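Local coordinates for protein thiazoline oxidase/subtilisin-like protease (Prochloron didemni, PDB 4H6X) that probably cleaves and macrocyclises precursor peptides during patellamide maturation, through a subtilisin-like protease domain that belongs to a family of transamidating proteases, at residues L286-S289 against L290-Q293; D22-N25 against Q26-D30; V330-P333 against G334-V338. One frame throughout, in Å; residues are numbered along the deposited sequence.

Contact 1: residues L286-S289 against L290-Q293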
loop_
_atom_site.group_PDB
_atom_site.type_symbol
_atom_site.label_atom_id
_atom_site.label_comp_id
_atom_site.label_asym_id
_atom_site.label_seq_id
_atom_site.Cartn_x
_atom_site.Cartn_y
_atom_site.Cartn_z
ATOM N N LEU A 286 3.893 -3.655 10.259
ATOM C CA LEU A 286 3.646 -3.768 11.698
ATOM C C LEU A 286 4.216 -5.086 12.271
ATOM O O LEU A 286 4.834 -5.095 13.344
ATOM C CB LEU A 286 2.145 -3.649 11.997
ATOM C CG LEU A 286 1.422 -2.300 11.806
ATOM C CD1 LEU A 286 -0.012 -2.407 12.305
ATOM C CD2 LEU A 286 2.117 -1.132 12.495
ATOM N N LEU A 287 4.024 -6.188 11.554
ATOM C CA LEU A 287 4.500 -7.498 12.035
ATOM C C LEU A 287 6.017 -7.547 12.056
ATOM O O LEU A 287 6.612 -8.072 12.999
ATOM C CB LEU A 287 3.914 -8.653 11.219
ATOM C CG LEU A 287 2.395 -8.845 11.304
ATOM C CD1 LEU A 287 1.908 -9.836 10.248
ATOM C CD2 LEU A 287 1.938 -9.263 12.705
ATOM N N MET A 288 6.642 -6.969 11.026
ATOM C CA MET A 288 8.086 -6.783 11.006
ATOM C C MET A 288 8.554 -5.843 12.124
ATOM O O MET A 288 9.604 -6.075 12.728
ATOM C CB MET A 288 8.568 -6.239 9.648
ATOM C CG MET A 288 8.378 -7.162 8.462
ATOM S SD MET A 288 9.074 -6.390 6.977
ATOM C CE MET A 288 8.808 -7.724 5.809
ATOM N N SER A 289 7.796 -4.784 12.392
ATOM C CA SER A 289 8.136 -3.873 13.493
ATOM C C SER A 289 8.212 -4.604 14.842
ATOM O O SER A 289 9.073 -4.317 15.680
ATOM C CB SER A 289 7.131 -2.725 13.561
ATOM O OG SER A 289 7.192 -1.977 12.363
ATOM N N LEU A 290 7.314 -5.561 15.021
ATOM C CA LEU A 290 7.237 -6.366 16.239
ATOM C C LEU A 290 8.422 -7.341 16.354
ATOM O O LEU A 290 8.891 -7.623 17.456
ATOM C CB LEU A 290 5.909 -7.110 16.246
ATOM C CG LEU A 290 5.103 -7.216 17.531
ATOM C CD1 LEU A 290 5.064 -5.883 18.275
ATOM C CD2 LEU A 290 3.709 -7.698 17.166
ATOM N N GLN A 291 8.914 -7.832 15.214
ATOM C CA GLN A 291 10.135 -8.637 15.181
ATOM C C GLN A 291 11.312 -7.828 15.716
ATOM O O GLN A 291 12.033 -8.294 16.605
ATOM C CB GLN A 291 10.430 -9.150 13.767
ATOM C CG GLN A 291 9.512 -10.265 13.282
ATOM C CD GLN A 291 9.760 -10.636 11.823
ATOM O OE1 GLN A 291 10.212 -9.809 11.024
ATOM N NE2 GLN A 291 9.457 -11.882 11.466
ATOM N N VAL A 292 11.482 -6.613 15.185
ATOM C CA VAL A 292 12.495 -5.657 15.661
ATOM C C VAL A 292 12.309 -5.286 17.140
ATOM O O VAL A 292 13.291 -5.187 17.879
ATOM C CB VAL A 292 12.524 -4.362 14.805
ATOM C CG1 VAL A 292 13.565 -3.379 15.329
ATOM C CG2 VAL A 292 12.819 -4.688 13.354
ATOM N N GLN A 293 11.061 -5.085 17.564
ATOM C CA GLN A 293 10.751 -4.748 18.964
ATOM C C GLN A 293 11.215 -5.832 19.937
ATOM O O GLN A 293 11.680 -5.529 21.035
ATOM C CB GLN A 293 9.253 -4.494 19.153
ATOM C CG GLN A 293 8.843 -4.142 20.581
ATOM C CD GLN A 293 7.363 -3.835 20.715
ATOM O OE1 GLN A 293 6.847 -2.902 20.091
ATOM N NE2 GLN A 293 6.669 -4.622 21.531
#
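Leu290 and Ser289 are neighbours on the last turns of helix 273-293, and with Met288 they bury the most surface where residues 286-289 run on into 290-293. Leu290 is bound back through its amide: its N gives a hydrogen bond to Leu286 O at 3.0 Å and a weak second one to Leu287 O. Its CB rests 3.5 Å from Leu287 O, while the branched end leaves the turn to meet Leu23 of helix 20-26 and Met336 and Phe340 of helix 332-340, a setting that suits a bulky apolar residue. Ser289 holds the next turn, its O accepting from Gln293 N at 2.8 Å. A small hydroxyl fits this buried position because it can be satisfied within its own helix: with OG beside the backbone N (chi1 -62°) it hydrogen-bonds to Ala285 O, one turn back, and also takes a weak bond from Asp30 N. Met288 O accepts from Val292 N in a nearly straight bond (171° at the hydrogen), and Val292 CG2 lies 3.6 Å from that same oxygen. The extended side chain of Met288 slants across that of Gln291, with Met288 CG 4.1 Å from Gln291 OE1. That amide oxygen is buried yet satisfied, since it accepts from Asp299 N in the loop beyond the helix. The i to i+4 backbone bonds, with apolar residues sent outward to neighbouring helices, are those of a largely buried alpha-helix, here the C-terminal end of the helix that in subtilases carries the catalytic serine at its N-terminal end.

Contact 2: residues D22-N25 against Q26-D30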
loop_
_atom_site.group_PDB
_atom_site.type_symbol
_atom_site.label_atom_id
_atom_site.label_comp_id
_atom_site.label_asym_id
_atom_site.label_seq_id
_atom_site.Cartn_x
_atom_site.Cartn_y
_atom_site.Cartn_z
ATOM N N ASP A 22 -5.688 -4.573 18.398
ATOM C CA ASP A 22 -4.718 -5.239 19.292
ATOM C C ASP A 22 -3.271 -5.130 18.800
ATOM O O ASP A 22 -2.351 -4.926 19.593
ATOM C CB ASP A 22 -5.079 -6.723 19.514
ATOM C CG ASP A 22 -6.383 -6.915 20.306
ATOM O OD1 ASP A 22 -6.668 -6.111 21.221
ATOM O OD2 ASP A 22 -7.124 -7.887 20.011
ATOM N N LEU A 23 -3.060 -5.286 17.496
ATOM C CA LEU A 23 -1.715 -5.110 16.949
ATOM C C LEU A 23 -1.311 -3.644 17.091
ATOM O O LEU A 23 -0.184 -3.353 17.522
ATOM C CB LEU A 23 -1.619 -5.612 15.502
ATOM C CG LEU A 23 -0.315 -5.458 14.687
ATOM C CD1 LEU A 23 0.932 -6.013 15.379
ATOM C CD2 LEU A 23 -0.507 -6.112 13.330
ATOM N N HIS A 24 -2.233 -2.723 16.781
ATOM C CA HIS A 24 -1.955 -1.280 16.985
ATOM C C HIS A 24 -1.600 -0.969 18.441
ATOM O O HIS A 24 -0.737 -0.126 18.716
ATOM C CB HIS A 24 -3.111 -0.384 16.528
ATOM C CG HIS A 24 -3.095 -0.058 15.063
ATOM N ND1 HIS A 24 -1.944 -0.059 14.305
ATOM C CD2 HIS A 24 -4.093 0.311 14.226
ATOM C CE1 HIS A 24 -2.239 0.271 13.059
ATOM N NE2 HIS A 24 -3.536 0.502 12.984
ATOM N N ASN A 25 -2.244 -1.678 19.369
ATOM C CA ASN A 25 -1.946 -1.505 20.795
ATOM C C ASN A 25 -0.514 -1.847 21.145
ATOM O O ASN A 25 0.018 -1.340 22.128
ATOM C CB ASN A 25 -2.908 -2.323 21.662
ATOM C CG ASN A 25 -4.314 -1.767 21.640
ATOM O OD1 ASN A 25 -4.544 -0.657 21.152
ATOM N ND2 ASN A 25 -5.263 -2.532 22.159
ATOM N N GLN A 26 0.102 -2.704 20.333
ATOM C CA GLN A 26 1.485 -3.142 20.549
ATOM C C GLN A 26 2.513 -2.325 19.746
ATOM O O GLN A 26 3.606 -2.030 20.246
ATOM C CB GLN A 26 1.617 -4.630 20.227
ATOM C CG GLN A 26 0.644 -5.500 21.005
ATOM C CD GLN A 26 1.018 -6.967 20.990
ATOM O OE1 GLN A 26 2.156 -7.329 21.269
ATOM N NE2 GLN A 26 0.054 -7.819 20.672
ATOM N N THR A 27 2.161 -1.973 18.503
ATOM C CA THR A 27 3.036 -1.154 17.651
ATOM C C THR A 27 2.255 -0.299 16.632
ATOM O O THR A 27 1.183 -0.695 16.151
ATOM C CB THR A 27 4.159 -2.004 16.963
ATOM O OG1 THR A 27 5.110 -1.146 16.310
ATOM C CG2 THR A 27 3.600 -3.007 15.957
ATOM N N LEU A 28 2.780 0.889 16.343
ATOM C CA LEU A 28 2.324 1.660 15.182
ATOM C C LEU A 28 3.436 1.680 14.127
ATOM O O LEU A 28 3.393 2.460 13.179
ATOM C CB LEU A 28 1.912 3.089 15.566
ATOM C CG LEU A 28 0.713 3.310 16.497
ATOM C CD1 LEU A 28 0.463 4.804 16.661
ATOM C CD2 LEU A 28 -0.554 2.601 16.026
ATOM N N GLY A 29 4.421 0.806 14.306
ATOM C CA GLY A 29 5.527 0.657 13.371
ATOM C C GLY A 29 6.863 1.041 13.971
ATOM O O GLY A 29 6.931 1.661 15.039
ATOM N N ASP A 30 7.930 0.670 13.276
ATOM C CA ASP A 30 9.280 0.982 13.705
ATOM C C ASP A 30 10.070 1.589 12.547
ATOM O O ASP A 30 10.069 1.035 11.452
ATOM C CB ASP A 30 9.963 -0.293 14.192
ATOM C CG ASP A 30 11.207 -0.010 14.977
ATOM O OD1 ASP A 30 12.232 0.380 14.382
ATOM O OD2 ASP A 30 11.153 -0.172 16.207
HETATM O O HOH W 1 -2.303 -6.276 22.162
#
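Leu23 O meets the amides of Gln26 and Thr27 in a local contact at the C-terminal end of helix 20-26, where the chain leaves the helix and an ST turn at Thr27 leads toward strand 34-39 of the parallel sheet. The two donors reach the oxygen differently. Thr27 N lies nearly along the C=O axis at 2.9 Å from Leu23 O, whereas Gln26 N, at the same distance from that oxygen, stands 61° out of the carbonyl plane. Leucine suits position 23 because its side chain faces neighbouring helices: CD1 runs beside Thr27 CG2, 4.1 Å away, and the residue also packs on Leu286, Ile332 and Met336. The His24 and Leu28 side chains cross at about a right angle, Leu28 CD2 coming up obliquely to the ring, while Thr27 O lies at the ring edge. That carbonyl oxygen also receives a CA-H...O contact from His24 CA. Phe126 meets the same ring from elsewhere in the chain, and Leu28 further packs on Pro130 and Asn131. On the exposed flank, Gln26 extends beyond CG, and one water donates to Asp22 O and accepts a weak bond from Gln26 NE2, a glutamine being long enough, and polar, to reach that water. Glycine suits position 29 because, at these backbone angles, a CB would run into the carbonyl oxygen of Leu28. With Thr27 OG1 anti to the backbone N (chi1 -171°), the hydroxyl oxygen accepts from Gly29 N at 2.9 Å, closing the ST turn.

Contact 3: residues V330-P333 against G334-V338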
loop_
_atom_site.group_PDB
_atom_site.type_symbol
_atom_site.label_atom_id
_atom_site.label_comp_id
_atom_site.label_asym_id
_atom_site.label_seq_id
_atom_site.Cartn_x
_atom_site.Cartn_y
_atom_site.Cartn_z
ATOM N N VAL A 330 -7.347 -11.964 5.499
ATOM C CA VAL A 330 -6.281 -11.681 6.466
ATOM C C VAL A 330 -6.705 -12.039 7.892
ATOM O O VAL A 330 -7.817 -11.697 8.323
ATOM C CB VAL A 330 -5.790 -10.207 6.373
ATOM C CG1 VAL A 330 -6.924 -9.224 6.630
ATOM C CG2 VAL A 330 -4.619 -9.936 7.313
ATOM N N ASN A 331 -5.809 -12.716 8.607
ATOM C CA ASN A 331 -6.068 -13.191 9.965
ATOM C C ASN A 331 -4.919 -12.783 10.865
ATOM O O ASN A 331 -4.046 -13.590 11.188
ATOM C CB ASN A 331 -6.259 -14.725 9.953
ATOM C CG ASN A 331 -6.555 -15.315 11.331
ATOM O OD1 ASN A 331 -6.772 -14.595 12.303
ATOM N ND2 ASN A 331 -6.539 -16.647 11.417
ATOM N N ILE A 332 -4.922 -11.515 11.270
ATOM C CA ILE A 332 -3.912 -10.995 12.181
ATOM C C ILE A 332 -3.738 -11.858 13.451
ATOM O O ILE A 332 -2.612 -12.213 13.800
ATOM C CB ILE A 332 -4.167 -9.508 12.543
ATOM C CG1 ILE A 332 -3.844 -8.593 11.345
ATOM C CG2 ILE A 332 -3.332 -9.089 13.739
ATOM C CD1 ILE A 332 -4.163 -7.125 11.604
ATOM N N PRO A 333 -4.843 -12.186 14.159
ATOM C CA PRO A 333 -4.625 -12.983 15.391
ATOM C C PRO A 333 -3.911 -14.320 15.124
ATOM O O PRO A 333 -2.966 -14.678 15.838
ATOM C CB PRO A 333 -6.060 -13.225 15.911
ATOM C CG PRO A 333 -6.868 -12.105 15.329
ATOM C CD PRO A 333 -6.273 -11.878 13.954
ATOM N N GLY A 334 -4.342 -15.047 14.098
ATOM C CA GLY A 334 -3.663 -16.303 13.725
ATOM C C GLY A 334 -2.194 -16.113 13.350
ATOM O O GLY A 334 -1.329 -16.916 13.733
ATOM N N ALA A 335 -1.901 -15.044 12.603
ATOM C CA ALA A 335 -0.538 -14.756 12.160
ATOM C C ALA A 335 0.361 -14.339 13.328
ATOM O O ALA A 335 1.549 -14.673 13.365
ATOM C CB ALA A 335 -0.543 -13.685 11.069
ATOM N N MET A 336 -0.222 -13.632 14.295
ATOM C CA MET A 336 0.499 -13.258 15.510
ATOM C C MET A 336 0.881 -14.502 16.307
ATOM O O MET A 336 2.004 -14.629 16.787
ATOM C CB MET A 336 -0.361 -12.354 16.387
ATOM C CG MET A 336 -0.704 -11.019 15.761
ATOM S SD MET A 336 0.606 -9.844 16.071
ATOM C CE MET A 336 0.165 -9.284 17.710
ATOM N N LYS A 337 -0.071 -15.413 16.453
ATOM C CA LYS A 337 0.193 -16.667 17.152
ATOM C C LYS A 337 1.349 -17.418 16.482
ATOM O O LYS A 337 2.239 -17.916 17.166
ATOM C CB LYS A 337 -1.073 -17.522 17.220
ATOM C CG LYS A 337 -1.027 -18.581 18.310
ATOM C CD LYS A 337 -2.337 -18.640 19.084
ATOM C CE LYS A 337 -3.493 -19.165 18.240
ATOM N NZ LYS A 337 -4.787 -18.527 18.634
ATOM N N VAL A 338 1.360 -17.463 15.151
ATOM C CA VAL A 338 2.433 -18.150 14.416
ATOM C C VAL A 338 3.779 -17.461 14.633
ATOM O O VAL A 338 4.787 -18.118 14.857
ATOM C CB VAL A 338 2.126 -18.267 12.898
ATOM C CG1 VAL A 338 3.381 -18.626 12.105
ATOM C CG2 VAL A 338 1.033 -19.302 12.641
#
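The Asn331 side chain and the Gly334 backbone amide make the capping contact at the start of helix 332-340. Asn331 is the N-cap: with CG anti to its own N (chi1 -179°), the side chain reaches forward to the first turn and OD1 accepts from Gly334 N at 3.1 Å. The bond is straight at the hydrogen (165°), but the donor sits above the amide plane, 64° out of it. The other end of the amide is held by ND2, which donates to Thr310 O, so the two bonds fix its rotation. Replacing this asparagine by an alanine is likely to leave Gly334 N without its capping acceptor and Thr310 O without this donor, so the first turn would be less firmly held. Gly334 suits this place because a CB would clash with Asn331 ND2. Pro333, in the first turn, has no N-H to offer and so leaves no amide there wanting an acceptor. The backbone bonds follow, Asn331 O accepting from Ala335 N at 3.0 Å, Ile332 O from Met336 N at 2.8 Å and Pro333 O from Lys337 N. Apolar packing lies on another face of the helix. Ile332 and Met336, one turn apart, point the same way side by side, with Ile332 CG2 3.8 Å from Met336 CG; the thioether chain then bends at chi2 and chi3, and Met336 touches Leu287 of helix 273-293. The small Ala335 fits against Leu307 and Thr310. An asparagine N-cap with proline in the first turn is a classic alpha-helix start, here of the C-terminal helix packed on helices 20-26 and 273-293.

From the N terminus, contact 2 comes first, ending helix 20-26 and turning the chain toward strand 34-39 of the parallel sheet; contact 1 follows far along, within the last turns of helix 273-293, and contact 3 starts helix 332-340. Each is local, so none closes a long loop, and the three follow in series without nesting or crossing. Their tie is spatial. Contacts 1 and 2 have centres about 9 Å apart and meet where Ser289 lies against Gly29 and Asp30. Met336 of contact 3 touches both of the others, so three helices distant in sequence pack together.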